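Local coordinates for acireductone dioxygenase (PDB 4QGL), which probably catalyses the oxygen-dependent cleavage of an acireductone in methionine salvage, with the bound iron or nickel deciding which products form, at residues A[76-87]-A[156-165]; A[113-122]-A[131-142]. One frame throughout, in Å; residues are numbered along the deposited sequence.

Interaction 1: A[76-87]-A[156-165]; sequences GYKAHDVISLSN and RQVVAIRIFV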
loop_
_atom_site.group_PDB
_atom_site.type_symbol
_atom_site.label_atom_id
_atom_site.label_comp_id
_atom_site.label_asym_id
_atom_site.label_seq_id
_atom_site.Cartn_x
_atom_site.Cartn_y
_atom_site.Cartn_z
ATOM N N GLY A 76 -13.659 5.181 8.678
ATOM C CA GLY A 76 -14.144 4.170 9.620
ATOM C C GLY A 76 -13.209 3.028 9.999
ATOM O O GLY A 76 -13.668 1.960 10.332
ATOM N N TYR A 77 -11.903 3.247 9.996
ATOM C CA TYR A 77 -10.940 2.205 10.418
ATOM C C TYR A 77 -10.671 2.267 11.928
ATOM O O TYR A 77 -10.992 3.258 12.557
ATOM C CB TYR A 77 -9.622 2.322 9.612
ATOM C CG TYR A 77 -9.851 2.407 8.121
ATOM C CD1 TYR A 77 -10.820 1.616 7.509
ATOM C CD2 TYR A 77 -9.135 3.282 7.334
ATOM C CE1 TYR A 77 -11.059 1.677 6.149
ATOM C CE2 TYR A 77 -9.366 3.364 5.963
ATOM C CZ TYR A 77 -10.322 2.546 5.357
ATOM O OH TYR A 77 -10.564 2.603 3.979
ATOM N N LYS A 78 -10.071 1.216 12.494
ATOM C CA LYS A 78 -9.884 1.079 13.948
ATOM C C LYS A 78 -8.453 0.824 14.440
ATOM O O LYS A 78 -8.001 1.451 15.389
ATOM C CB LYS A 78 -10.754 -0.058 14.492
ATOM C CG LYS A 78 -12.166 -0.040 13.957
ATOM C CD LYS A 78 -13.178 -0.666 14.905
ATOM C CE LYS A 78 -14.591 -0.350 14.411
ATOM N NZ LYS A 78 -15.641 -0.852 15.339
ATOM N N ALA A 79 -7.756 -0.118 13.835
ATOM C CA ALA A 79 -6.473 -0.567 14.342
ATOM C C ALA A 79 -5.414 -0.390 13.284
ATOM O O ALA A 79 -5.724 -0.220 12.111
ATOM C CB ALA A 79 -6.593 -2.022 14.716
ATOM N N HIS A 80 -4.160 -0.438 13.703
ATOM C CA HIS A 80 -3.027 -0.230 12.798
ATOM C C HIS A 80 -1.742 -0.826 13.348
ATOM O O HIS A 80 -1.561 -0.903 14.583
ATOM C CB HIS A 80 -2.812 1.262 12.506
ATOM C CG HIS A 80 -2.886 2.150 13.709
ATOM N ND1 HIS A 80 -4.076 2.679 14.177
ATOM C CD2 HIS A 80 -1.919 2.626 14.531
ATOM C CE1 HIS A 80 -3.840 3.434 15.235
ATOM N NE2 HIS A 80 -2.538 3.422 15.470
ATOM N N ASP A 81 -0.854 -1.239 12.441
ATOM C CA ASP A 81 0.474 -1.700 12.840
ATOM C C ASP A 81 1.495 -1.575 11.728
ATOM O O ASP A 81 1.200 -1.030 10.688
ATOM C CB ASP A 81 0.427 -3.127 13.377
ATOM C CG ASP A 81 -0.040 -4.144 12.348
ATOM O OD1 ASP A 81 0.064 -3.921 11.103
ATOM O OD2 ASP A 81 -0.522 -5.201 12.831
ATOM N N VAL A 82 2.700 -2.061 11.969
ATOM C CA VAL A 82 3.754 -1.927 11.002
ATOM C C VAL A 82 4.275 -3.295 10.649
ATOM O O VAL A 82 4.532 -4.103 11.514
ATOM C CB VAL A 82 4.895 -1.044 11.520
ATOM C CG1 VAL A 82 5.962 -0.847 10.460
ATOM C CG2 VAL A 82 4.341 0.300 11.971
ATOM N N ILE A 83 4.424 -3.542 9.358
ATOM C CA ILE A 83 5.106 -4.738 8.902
ATOM C C ILE A 83 6.290 -4.399 7.990
ATOM O O ILE A 83 6.304 -3.379 7.326
ATOM C CB ILE A 83 4.109 -5.739 8.275
ATOM C CG1 ILE A 83 3.221 -5.094 7.217
ATOM C CG2 ILE A 83 3.196 -6.279 9.372
ATOM C CD1 ILE A 83 3.731 -5.253 5.823
ATOM N N SER A 84 7.304 -5.245 8.014
ATOM C CA SER A 84 8.353 -5.176 7.009
ATOM C C SER A 84 8.686 -6.527 6.393
ATOM O O SER A 84 8.679 -7.528 7.070
ATOM C CB SER A 84 9.598 -4.530 7.574
ATOM O OG SER A 84 10.275 -5.413 8.422
ATOM N N LEU A 85 8.971 -6.510 5.087
ATOM C CA LEU A 85 9.351 -7.683 4.294
ATOM C C LEU A 85 10.639 -7.378 3.591
ATOM O O LEU A 85 10.832 -6.261 3.144
ATOM C CB LEU A 85 8.288 -7.986 3.248
ATOM C CG LEU A 85 6.935 -8.434 3.809
ATOM C CD1 LEU A 85 5.895 -8.518 2.718
ATOM C CD2 LEU A 85 7.052 -9.762 4.513
ATOM N N SER A 86 11.534 -8.362 3.520
ATOM C CA SER A 86 12.805 -8.231 2.792
ATOM C C SER A 86 13.353 -9.624 2.454
ATOM O O SER A 86 12.783 -10.620 2.881
ATOM C CB SER A 86 13.822 -7.399 3.575
ATOM O OG SER A 86 14.054 -7.931 4.860
ATOM N N ASN A 87 14.420 -9.692 1.654
ATOM C CA ASN A 87 14.983 -10.980 1.185
ATOM C C ASN A 87 15.367 -11.878 2.344
ATOM O O ASN A 87 15.254 -13.095 2.258
ATOM C CB ASN A 87 16.234 -10.772 0.298
ATOM C CG ASN A 87 15.935 -10.867 -1.197
ATOM O OD1 ASN A 87 14.828 -11.214 -1.630
ATOM N ND2 ASN A 87 16.936 -10.562 -1.998
ATOM N N ARG A 156 12.752 -6.134 -3.851
ATOM C CA ARG A 156 12.136 -7.123 -2.940
ATOM C C ARG A 156 12.161 -6.683 -1.445
ATOM O O ARG A 156 12.549 -7.450 -0.578
ATOM C CB ARG A 156 12.787 -8.517 -3.083
ATOM C CG ARG A 156 12.829 -9.134 -4.485
ATOM C CD ARG A 156 11.603 -9.993 -4.775
ATOM N NE ARG A 156 11.647 -11.281 -4.058
ATOM C CZ ARG A 156 10.669 -12.195 -4.067
ATOM N NH1 ARG A 156 9.553 -11.986 -4.757
ATOM N NH2 ARG A 156 10.804 -13.323 -3.382
ATOM N N GLN A 157 11.725 -5.465 -1.153
ATOM C CA GLN A 157 11.648 -5.010 0.223
ATOM C C GLN A 157 10.621 -3.890 0.386
ATOM O O GLN A 157 10.533 -2.983 -0.434
ATOM C CB GLN A 157 13.005 -4.541 0.705
ATOM C CG GLN A 157 13.486 -3.346 -0.069
ATOM C CD GLN A 157 14.910 -3.025 0.228
ATOM O OE1 GLN A 157 15.516 -3.653 1.082
ATOM N NE2 GLN A 157 15.462 -2.046 -0.485
ATOM N N VAL A 158 9.841 -3.968 1.448
ATOM C CA VAL A 158 8.898 -2.911 1.736
ATOM C C VAL A 158 8.701 -2.773 3.238
ATOM O O VAL A 158 8.715 -3.768 3.989
ATOM C CB VAL A 158 7.567 -3.157 0.975
ATOM C CG1 VAL A 158 6.682 -4.169 1.666
ATOM C CG2 VAL A 158 6.808 -1.875 0.805
ATOM N N VAL A 159 8.542 -1.527 3.678
ATOM C CA VAL A 159 8.008 -1.216 5.027
ATOM C C VAL A 159 6.717 -0.432 4.886
ATOM O O VAL A 159 6.677 0.510 4.125
ATOM C CB VAL A 159 8.981 -0.404 5.879
ATOM C CG1 VAL A 159 8.350 -0.059 7.207
ATOM C CG2 VAL A 159 10.236 -1.182 6.169
ATOM N N ALA A 160 5.682 -0.837 5.634
ATOM C CA ALA A 160 4.323 -0.271 5.549
ATOM C C ALA A 160 3.589 -0.220 6.877
ATOM O O ALA A 160 3.798 -1.024 7.769
ATOM C CB ALA A 160 3.483 -1.101 4.577
ATOM N N ILE A 161 2.666 0.705 6.939
ATOM C CA ILE A 161 1.687 0.731 7.985
ATOM C C ILE A 161 0.401 0.133 7.427
ATOM O O ILE A 161 -0.027 0.514 6.365
ATOM C CB ILE A 161 1.411 2.166 8.465
ATOM C CG1 ILE A 161 2.703 2.824 8.915
ATOM C CG2 ILE A 161 0.447 2.121 9.617
ATOM C CD1 ILE A 161 2.567 4.310 9.189
ATOM N N ARG A 162 -0.214 -0.797 8.140
ATOM C CA ARG A 162 -1.477 -1.323 7.727
ATOM C C ARG A 162 -2.549 -0.781 8.632
ATOM O O ARG A 162 -2.430 -0.844 9.865
ATOM C CB ARG A 162 -1.478 -2.823 7.839
ATOM C CG ARG A 162 -0.175 -3.446 7.419
ATOM C CD ARG A 162 0.116 -4.566 8.376
ATOM N NE ARG A 162 -0.410 -5.833 7.889
ATOM C CZ ARG A 162 -0.579 -6.907 8.646
ATOM N NH1 ARG A 162 -1.056 -8.007 8.105
ATOM N NH2 ARG A 162 -0.278 -6.888 9.938
ATOM N N ILE A 163 -3.602 -0.255 8.022
ATOM C CA ILE A 163 -4.747 0.194 8.775
ATOM C C ILE A 163 -5.904 -0.744 8.449
ATOM O O ILE A 163 -6.134 -1.056 7.322
ATOM C CB ILE A 163 -5.067 1.664 8.439
ATOM C CG1 ILE A 163 -3.802 2.517 8.595
ATOM C CG2 ILE A 163 -6.147 2.215 9.361
ATOM C CD1 ILE A 163 -3.988 3.974 8.209
ATOM N N PHE A 164 -6.602 -1.225 9.451
ATOM C CA PHE A 164 -7.682 -2.151 9.240
ATOM C C PHE A 164 -8.884 -1.814 10.115
ATOM O O PHE A 164 -8.781 -1.062 11.089
ATOM C CB PHE A 164 -7.205 -3.573 9.516
ATOM C CG PHE A 164 -6.136 -3.683 10.573
ATOM C CD1 PHE A 164 -4.820 -3.405 10.277
ATOM C CD2 PHE A 164 -6.438 -4.127 11.856
ATOM C CE1 PHE A 164 -3.833 -3.520 11.245
ATOM C CE2 PHE A 164 -5.448 -4.262 12.826
ATOM C CZ PHE A 164 -4.148 -3.946 12.519
ATOM N N VAL A 165 -10.025 -2.369 9.741
ATOM C CA VAL A 165 -11.237 -2.375 10.579
ATOM C C VAL A 165 -11.182 -3.407 11.709
ATOM O O VAL A 165 -11.413 -3.092 12.884
ATOM C CB VAL A 165 -12.476 -2.696 9.739
ATOM C CG1 VAL A 165 -13.643 -3.081 10.622
ATOM C CG2 VAL A 165 -12.817 -1.511 8.839
#
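V82, I161, V159 and I163 line the close-packed face where strands 79-85 and 158-164 run antiparallel, with Y77 packing on I163 just before strand 79-85. I163 CG2 lies 3.5 Å from Y77 CB, and the two side chains cross at about a right angle; V165 CG2 meets the same tyrosine at its ring edge, 3.9 Å from CD1. V82 sets CG1 anti to its backbone N (chi1 -177°), which carries that methyl to 4.1 Å from V159 CG1. Paired backbone bonds tie the strands from A79-F164 to L85-V158; in one of them I83 N reaches A160 O at 3.0 Å. At the Y77 end the ladder is interrupted by a classic beta bulge: K78 N and A79 N both donate to F164 O, coming from opposite faces of its carbonyl plane.

The other face is more open to solvent round A79, D81, I83, R162 and F164, although V158 and A160 on it are buried; K78 and H80, near the Y77 end, are exposed. R162 bends at chi2 and chi3, bringing NH2 to 3.2 Å from D81 OD1 in a salt bridge with carboxylate and guanidinium planes only 14° apart, although the position of OD1 is uncertain. I83 CG2 covers one guanidinium face, 3.6 Å from R162 NH2.

Strand 79-85 is the outermost strand of its five-stranded cupin sheet, and strand 109-113 adjoins strand 158-164 on the side away from it. Helices 54-63 and 65-75 cover the close-packed face: L61 meets V82 and I161, while I68 and V71 press on I163. Y77 OH is hydrogen-bonded to D108 and S141.

Interaction 2: A[113-122]-A[131-142]; sequences IVSGHGIFAI and DVELEPGDLISV. With CD (cadmium ion), chain C.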
loop_
_atom_site.group_PDB
_atom_site.type_symbol
_atom_site.label_atom_id
_atom_site.label_comp_id
_atom_site.label_asym_id
_atom_site.label_seq_id
_atom_site.Cartn_x
_atom_site.Cartn_y
_atom_site.Cartn_z
ATOM N N ILE A 113 3.029 3.489 2.443
ATOM C CA ILE A 113 4.416 3.063 2.310
ATOM C C ILE A 113 5.358 4.011 3.040
ATOM O O ILE A 113 5.316 5.234 2.834
ATOM C CB ILE A 113 4.848 2.963 0.844
ATOM C CG1 ILE A 113 3.898 2.061 0.023
ATOM C CG2 ILE A 113 6.281 2.486 0.756
ATOM C CD1 ILE A 113 3.278 0.904 0.773
ATOM N N VAL A 114 6.192 3.432 3.893
ATOM C CA VAL A 114 7.228 4.171 4.580
ATOM C C VAL A 114 8.562 4.048 3.903
ATOM O O VAL A 114 9.258 5.019 3.727
ATOM C CB VAL A 114 7.439 3.686 6.019
ATOM C CG1 VAL A 114 8.306 4.698 6.776
ATOM C CG2 VAL A 114 6.118 3.502 6.768
ATOM N N SER A 115 8.934 2.826 3.550
ATOM C CA SER A 115 10.165 2.560 2.801
ATOM C C SER A 115 9.946 1.508 1.735
ATOM O O SER A 115 8.973 0.779 1.808
ATOM C CB SER A 115 11.217 2.063 3.767
ATOM O OG SER A 115 11.673 3.136 4.577
ATOM N N GLY A 116 10.873 1.410 0.768
ATOM C CA GLY A 116 10.836 0.407 -0.313
ATOM C C GLY A 116 9.714 0.624 -1.290
ATOM O O GLY A 116 9.329 1.761 -1.550
ATOM N N HIS A 117 9.182 -0.477 -1.837
ATOM C CA HIS A 117 8.170 -0.394 -2.922
ATOM C C HIS A 117 7.145 -1.508 -2.891
ATOM O O HIS A 117 7.380 -2.568 -2.310
ATOM C CB HIS A 117 8.825 -0.416 -4.302
ATOM C CG HIS A 117 9.911 0.596 -4.477
ATOM N ND1 HIS A 117 11.212 0.361 -4.089
ATOM C CD2 HIS A 117 9.894 1.836 -5.007
ATOM C CE1 HIS A 117 11.950 1.420 -4.361
ATOM N NE2 HIS A 117 11.172 2.332 -4.920
ATOM N N GLY A 118 5.993 -1.272 -3.496
ATOM C CA GLY A 118 5.065 -2.354 -3.752
ATOM C C GLY A 118 4.309 -2.055 -5.015
ATOM O O GLY A 118 4.366 -0.942 -5.518
ATOM N N ILE A 119 3.635 -3.069 -5.548
ATOM C CA ILE A 119 2.721 -2.883 -6.656
ATOM C C ILE A 119 1.404 -3.526 -6.288
ATOM O O ILE A 119 1.374 -4.699 -5.991
ATOM C CB ILE A 119 3.197 -3.542 -7.967
ATOM C CG1 ILE A 119 4.598 -3.092 -8.379
ATOM C CG2 ILE A 119 2.249 -3.138 -9.098
ATOM C CD1 ILE A 119 5.313 -4.083 -9.277
ATOM N N PHE A 120 0.322 -2.764 -6.330
ATOM C CA PHE A 120 -0.993 -3.361 -6.294
ATOM C C PHE A 120 -1.572 -3.472 -7.677
ATOM O O PHE A 120 -1.576 -2.505 -8.427
ATOM C CB PHE A 120 -1.940 -2.534 -5.462
ATOM C CG PHE A 120 -1.918 -2.912 -4.009
ATOM C CD1 PHE A 120 -2.566 -4.049 -3.588
ATOM C CD2 PHE A 120 -1.251 -2.137 -3.063
ATOM C CE1 PHE A 120 -2.538 -4.421 -2.268
ATOM C CE2 PHE A 120 -1.224 -2.511 -1.743
ATOM C CZ PHE A 120 -1.871 -3.654 -1.351
ATOM N N ALA A 121 -2.103 -4.643 -8.006
ATOM C CA ALA A 121 -2.725 -4.859 -9.312
ATOM C C ALA A 121 -4.230 -4.971 -9.119
ATOM O O ALA A 121 -4.704 -5.944 -8.538
ATOM C CB ALA A 121 -2.177 -6.139 -9.972
ATOM N N ILE A 122 -4.982 -4.011 -9.652
ATOM C CA ILE A 122 -6.405 -3.901 -9.326
ATOM C C ILE A 122 -7.241 -4.033 -10.581
ATOM O O ILE A 122 -6.925 -3.458 -11.640
ATOM C CB ILE A 122 -6.704 -2.590 -8.570
ATOM C CG1 ILE A 122 -5.914 -2.560 -7.267
ATOM C CG2 ILE A 122 -8.182 -2.498 -8.209
ATOM C CD1 ILE A 122 -5.483 -1.173 -6.836
ATOM N N ASP A 131 -1.968 -1.418 -12.610
ATOM C CA ASP A 131 -1.013 -1.441 -11.515
ATOM C C ASP A 131 -1.083 -0.098 -10.852
ATOM O O ASP A 131 -1.238 0.904 -11.508
ATOM C CB ASP A 131 0.435 -1.570 -12.025
ATOM C CG ASP A 131 0.812 -2.970 -12.475
ATOM O OD1 ASP A 131 0.067 -3.937 -12.198
ATOM O OD2 ASP A 131 1.888 -3.080 -13.113
ATOM N N VAL A 132 -0.936 -0.065 -9.552
ATOM C CA VAL A 132 -0.529 1.132 -8.915
ATOM C C VAL A 132 0.811 0.804 -8.343
ATOM O O VAL A 132 0.953 -0.139 -7.552
ATOM C CB VAL A 132 -1.500 1.576 -7.803
ATOM C CG1 VAL A 132 -1.149 2.975 -7.345
ATOM C CG2 VAL A 132 -2.919 1.548 -8.332
ATOM N N GLU A 133 1.796 1.590 -8.731
ATOM C CA GLU A 133 3.141 1.426 -8.215
ATOM C C GLU A 133 3.411 2.502 -7.193
ATOM O O GLU A 133 3.315 3.692 -7.494
ATOM C CB GLU A 133 4.149 1.552 -9.335
ATOM C CG GLU A 133 3.857 0.671 -10.542
ATOM C CD GLU A 133 4.690 1.112 -11.728
ATOM O OE1 GLU A 133 5.223 2.240 -11.680
ATOM O OE2 GLU A 133 4.834 0.373 -12.728
ATOM N N LEU A 134 3.804 2.075 -6.007
ATOM C CA LEU A 134 3.795 2.968 -4.881
ATOM C C LEU A 134 5.181 3.403 -4.461
ATOM O O LEU A 134 6.101 2.587 -4.447
ATOM C CB LEU A 134 3.123 2.263 -3.699
ATOM C CG LEU A 134 1.723 1.730 -3.959
ATOM C CD1 LEU A 134 1.248 0.980 -2.742
ATOM C CD2 LEU A 134 0.762 2.845 -4.299
ATOM N N GLU A 135 5.318 4.678 -4.087
ATOM C CA GLU A 135 6.574 5.192 -3.553
ATOM C C GLU A 135 6.377 5.566 -2.105
ATOM O O GLU A 135 5.251 5.757 -1.644
ATOM C CB GLU A 135 7.035 6.393 -4.364
ATOM C CG GLU A 135 7.424 6.063 -5.811
ATOM C CD GLU A 135 8.861 5.633 -5.901
ATOM O OE1 GLU A 135 9.490 5.694 -4.845
ATOM O OE2 GLU A 135 9.372 5.249 -6.971
ATOM N N PRO A 136 7.469 5.651 -1.345
ATOM C CA PRO A 136 7.254 6.085 0.027
ATOM C C PRO A 136 6.460 7.363 0.088
ATOM O O PRO A 136 6.583 8.184 -0.790
ATOM C CB PRO A 136 8.672 6.299 0.549
ATOM C CG PRO A 136 9.488 5.290 -0.236
ATOM C CD PRO A 136 8.865 5.229 -1.599
ATOM N N GLY A 137 5.616 7.510 1.098
ATOM C CA GLY A 137 4.777 8.711 1.220
ATOM C C GLY A 137 3.396 8.489 0.636
ATOM O O GLY A 137 2.531 9.373 0.733
ATOM N N ASP A 138 3.195 7.286 0.089
ATOM C CA ASP A 138 1.973 6.911 -0.607
ATOM C C ASP A 138 1.004 6.175 0.303
ATOM O O ASP A 138 1.348 5.125 0.801
ATOM C CB ASP A 138 2.334 5.954 -1.754
ATOM C CG ASP A 138 2.676 6.678 -3.057
ATOM O OD1 ASP A 138 2.602 7.922 -3.087
ATOM O OD2 ASP A 138 3.013 6.016 -4.077
ATOM N N LEU A 139 -0.215 6.678 0.515
ATOM C CA LEU A 139 -1.274 5.878 1.151
ATOM C C LEU A 139 -2.310 5.557 0.139
ATOM O O LEU A 139 -2.774 6.462 -0.544
ATOM C CB LEU A 139 -1.962 6.584 2.304
ATOM C CG LEU A 139 -3.080 5.703 2.909
ATOM C CD1 LEU A 139 -3.043 5.741 4.391
ATOM C CD2 LEU A 139 -4.461 6.061 2.416
ATOM N N ILE A 140 -2.679 4.268 0.118
ATOM C CA ILE A 140 -3.658 3.752 -0.830
ATOM C C ILE A 140 -4.710 2.957 -0.110
ATOM O O ILE A 140 -4.379 2.238 0.835
ATOM C CB ILE A 140 -3.028 2.853 -1.933
ATOM C CG1 ILE A 140 -4.118 2.405 -2.889
ATOM C CG2 ILE A 140 -2.329 1.612 -1.395
ATOM C CD1 ILE A 140 -3.586 1.591 -4.012
ATOM N N SER A 141 -5.971 3.085 -0.527
ATOM C CA SER A 141 -7.002 2.190 -0.007
ATOM C C SER A 141 -7.693 1.459 -1.128
ATOM O O SER A 141 -8.279 2.053 -2.035
ATOM C CB SER A 141 -8.067 2.863 0.875
ATOM O OG SER A 141 -9.095 1.905 1.190
ATOM N N VAL A 142 -7.634 0.147 -1.004
ATOM C CA VAL A 142 -8.126 -0.716 -1.977
ATOM C C VAL A 142 -9.484 -1.181 -1.500
ATOM O O VAL A 142 -9.575 -1.890 -0.495
ATOM C CB VAL A 142 -7.169 -1.898 -2.142
ATOM C CG1 VAL A 142 -7.819 -2.999 -2.975
ATOM C CG2 VAL A 142 -5.854 -1.438 -2.766
HETATM CD CD CD C . 11.386 4.772 -5.944
#
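The F120 ring is enclosed on two sides by the other segment: V142 CG2 sits over one face, 4.3 Å from CD1 and offset toward the rim, and L134 CD1 comes to the edge, 4.0 Å from CD2. Beside it the CD1 methyl of I122 lies obliquely against V132, 4.0 Å from CG2, and touches V142. I113 crosses L134 at about a right angle, its CG1 against L134 CB at 3.8 Å; the CG2 branch, anti to the backbone N, lies over P136.

These residues belong to two sheets of the cupin barrel. Strands 116-123 and 129-134 form a beta hairpin in one, with F120 and V132 exchanging backbone bonds. The chain then swings through a type II turn, E135-D138, into strand 138-142, which pairs with strand 109-113 in the other. I113 marks that second pairing: its O accepts from G137 N at 2.9 Å, and its N donates to D138 O. Within the turn, E135 N donates to D138 OD2, approaching from above its carboxylate plane, while D138 OD1 is held by Y34 and K36.

At the open end of the hairpin, H117 and E135 lie side by side, pointing the same way, with ring and carboxylate planes 84° apart. E135 folds back at chi2 (-86°) and grips a cadmium ion with both oxygens, OE1 at 2.4 Å and OE2 at 2.3 Å. The ion lies in the plane of the H117 ring, 2.7 Å from NE2, and G1 O adds a further ligand. H117 ND1 is hydrogen-bonded to D155, which with the metal bond holds the ring's rotation.

In the fold
Interaction 2 is the buried contact, close to the centre of the chain, much of it aliphatic and aromatic packing between the two barrel sheets. Interaction 1 lies farther out on an edge strand: one face is packed under helices, and the other carries a salt bridge at the partly open surface. Of the acidic groups of interaction 2, E135 joins H117 on a cadmium ion distinct from the one held by H103, H105, E109 and H148, while D131, E133 and D138 pair with R9, R16 and K36. The two contacts meet at V159, whose backbone pairs with V114 and S115 in a second bulge. F120 lies against metal ligand E109, R162 beside R111, which probably helps generate the dianion.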